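Local atomic coordinates of protein ElaA (PDB entry 5Z6N), a protein that is probably an N-acetyltransferase of the GNAT superfamily, expected to transfer an acetyl group from acetyl coenzyme A to an amine. Residues B[2-7]-B[93-98]. Sequence-based numbering, arbitrary orientation.
Sequences IEWQDL and QQLMSK
The backbone carbonyl O of Gln93 accepts two hydrogen bonds from Ser97, one from the backbone N and one from OG at 2.8 Å, in the helix whose Gln94, Leu95 and Lys98 receive the indole of Trp4. In this GNAT fold, strand 3-8 is an outermost strand of the sheet, and helix 91-106 packs across the same sheet; the axes of strand 3-7 and helix 93-98 run at 32° to each other and come within 10.8 Å. Trp4 bridges that gap. Lys98 lies over one face of the Trp4 ring, its CD 3.6 Å from the centroid of the five-membered ring in a CH-pi contact. A bend at the end of the lysine chain (chi4 68°) keeps Lys98 NZ near Trp4 NE1, 4.2 Å from the same centroid, as an off-centre cation-pi partner. CG2 of Ile2 lies against the opposite face. The six-membered ring reaches the helix, with Trp4 CZ2 4.0 Å from Gln94 CB. Ile51 of the adjacent strand 49-54 and Ala61 of strand 59-67 also touch the indole. An alanine in place of Trp4 would probably open a gap between strand and helix and deprive the Lys98 ammonium of its aromatic partner. Leu95, which also rests on Ala63, holds the far end of the indole: CH2 of Trp4 meets Leu95 CB at 3.5 Å, and CZ3 of Trp4 lies 3.6 Å from Leu95 CD1.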
loop_
_atom_site.group_PDB
_atom_site.type_symbol
_atom_site.label_atom_id
_atom_site.label_comp_id
_atom_site.label_asym_id
_atom_site.label_seq_id
_atom_site.Cartn_x
_atom_site.Cartn_y
_atom_site.Cartn_z
ATOM N N ILE B 2 7.762 23.641 -1.424
ATOM C CA ILE B 2 7.048 22.450 -0.978
ATOM C C ILE B 2 6.139 22.825 0.183
ATOM O O ILE B 2 6.590 23.416 1.173
ATOM C CB ILE B 2 8.041 21.347 -0.569
ATOM C CG1 ILE B 2 8.857 20.880 -1.778
ATOM C CG2 ILE B 2 7.314 20.182 0.108
ATOM C CD1 ILE B 2 10.308 20.586 -1.451
ATOM N N GLU B 3 4.857 22.491 0.065
ATOM C CA GLU B 3 3.923 22.656 1.169
ATOM C C GLU B 3 3.969 21.405 2.036
ATOM O O GLU B 3 4.018 20.283 1.519
ATOM C CB GLU B 3 2.501 22.921 0.667
ATOM C CG GLU B 3 1.752 21.702 0.140
ATOM C CD GLU B 3 0.266 21.961 -0.055
ATOM O OE1 GLU B 3 -0.266 21.595 -1.124
ATOM O OE2 GLU B 3 -0.369 22.530 0.861
ATOM N N TRP B 4 3.990 21.601 3.347
ATOM C CA TRP B 4 4.029 20.500 4.293
ATOM C C TRP B 4 2.697 20.395 5.023
ATOM O O TRP B 4 2.043 21.403 5.312
ATOM C CB TRP B 4 5.169 20.671 5.300
ATOM C CG TRP B 4 6.524 20.644 4.665
ATOM C CD1 TRP B 4 7.203 21.707 4.148
ATOM C CD2 TRP B 4 7.370 19.499 4.481
ATOM N NE1 TRP B 4 8.417 21.297 3.651
ATOM C CE2 TRP B 4 8.543 19.946 3.842
ATOM C CE3 TRP B 4 7.247 18.140 4.786
ATOM C CZ2 TRP B 4 9.586 19.084 3.505
ATOM C CZ3 TRP B 4 8.287 17.284 4.449
ATOM C CH2 TRP B 4 9.436 17.762 3.814
ATOM N N GLN B 5 2.293 19.159 5.298
ATOM C CA GLN B 5 1.085 18.879 6.058
ATOM C C GLN B 5 1.431 17.938 7.200
ATOM O O GLN B 5 2.062 16.900 6.982
ATOM C CB GLN B 5 -0.005 18.270 5.166
ATOM C CG GLN B 5 -0.270 19.046 3.887
ATOM C CD GLN B 5 -1.496 18.538 3.153
ATOM O OE1 GLN B 5 -1.642 17.342 2.934
ATOM N NE2 GLN B 5 -2.383 19.445 2.771
ATOM N N ASP B 6 1.037 18.317 8.413
ATOM C CA ASP B 6 1.272 17.538 9.624
ATOM C C ASP B 6 -0.082 16.960 10.023
ATOM O O ASP B 6 -0.843 17.558 10.780
ATOM C CB ASP B 6 1.905 18.427 10.733
ATOM C CG ASP B 6 1.934 17.749 12.095
ATOM O OD1 ASP B 6 1.799 16.509 12.156
ATOM O OD2 ASP B 6 2.138 18.455 13.105
ATOM N N LEU B 7 -0.372 15.773 9.507
ATOM C CA LEU B 7 -1.707 15.195 9.590
ATOM C C LEU B 7 -1.759 14.150 10.693
ATOM O O LEU B 7 -1.005 13.173 10.661
ATOM C CB LEU B 7 -2.092 14.562 8.254
ATOM C CG LEU B 7 -2.098 15.461 7.015
ATOM C CD1 LEU B 7 -2.955 14.854 5.940
ATOM C CD2 LEU B 7 -2.573 16.873 7.329
ATOM N N GLN B 93 16.663 17.244 4.977
ATOM C CA GLN B 93 16.884 18.033 6.183
ATOM C C GLN B 93 15.633 18.809 6.579
ATOM O O GLN B 93 15.396 19.038 7.771
ATOM C CB GLN B 93 18.074 18.974 5.969
ATOM C CG GLN B 93 18.203 20.109 6.972
ATOM C CD GLN B 93 17.521 21.378 6.500
ATOM O OE1 GLN B 93 17.719 21.816 5.365
ATOM N NE2 GLN B 93 16.709 21.975 7.367
ATOM N N GLN B 94 14.817 19.208 5.600
ATOM C CA GLN B 94 13.582 19.919 5.918
ATOM C C GLN B 94 12.529 18.974 6.489
ATOM O O GLN B 94 11.831 19.322 7.449
ATOM C CB GLN B 94 13.054 20.633 4.674
ATOM C CG GLN B 94 13.756 21.944 4.374
ATOM C CD GLN B 94 13.640 22.342 2.917
ATOM O OE1 GLN B 94 14.595 22.830 2.316
ATOM N NE2 GLN B 94 12.466 22.120 2.338
ATOM N N LEU B 95 12.405 17.776 5.915
ATOM C CA LEU B 95 11.445 16.801 6.429
ATOM C C LEU B 95 11.753 16.436 7.874
ATOM O O LEU B 95 10.853 16.382 8.722
ATOM C CB LEU B 95 11.452 15.551 5.544
ATOM C CG LEU B 95 10.849 14.267 6.116
ATOM C CD1 LEU B 95 9.372 14.439 6.422
ATOM C CD2 LEU B 95 11.074 13.104 5.171
ATOM N N MET B 96 13.027 16.185 8.172
ATOM C CA MET B 96 13.416 15.739 9.505
ATOM C C MET B 96 13.119 16.802 10.557
ATOM O O MET B 96 12.482 16.521 11.578
ATOM C CB MET B 96 14.899 15.375 9.508
ATOM C CG MET B 96 15.218 14.115 8.735
ATOM S SD MET B 96 14.425 12.692 9.500
ATOM C CE MET B 96 15.156 12.764 11.136
ATOM N N SER B 97 13.568 18.035 10.315
ATOM C CA SER B 97 13.420 19.089 11.314
ATOM C C SER B 97 11.957 19.439 11.562
ATOM O O SER B 97 11.589 19.786 12.690
ATOM C CB SER B 97 14.202 20.328 10.880
ATOM O OG SER B 97 13.917 20.653 9.532
ATOM N N LYS B 98 11.110 19.364 10.533
ATOM C CA LYS B 98 9.689 19.614 10.745
ATOM C C LYS B 98 9.022 18.454 11.472
ATOM O O LYS B 98 8.053 18.663 12.212
ATOM C CB LYS B 98 9.000 19.888 9.409
ATOM C CG LYS B 98 9.549 21.111 8.695
ATOM C CD LYS B 98 8.688 21.509 7.510
ATOM C CE LYS B 98 9.085 22.884 6.983
ATOM N NZ LYS B 98 10.439 22.893 6.355
#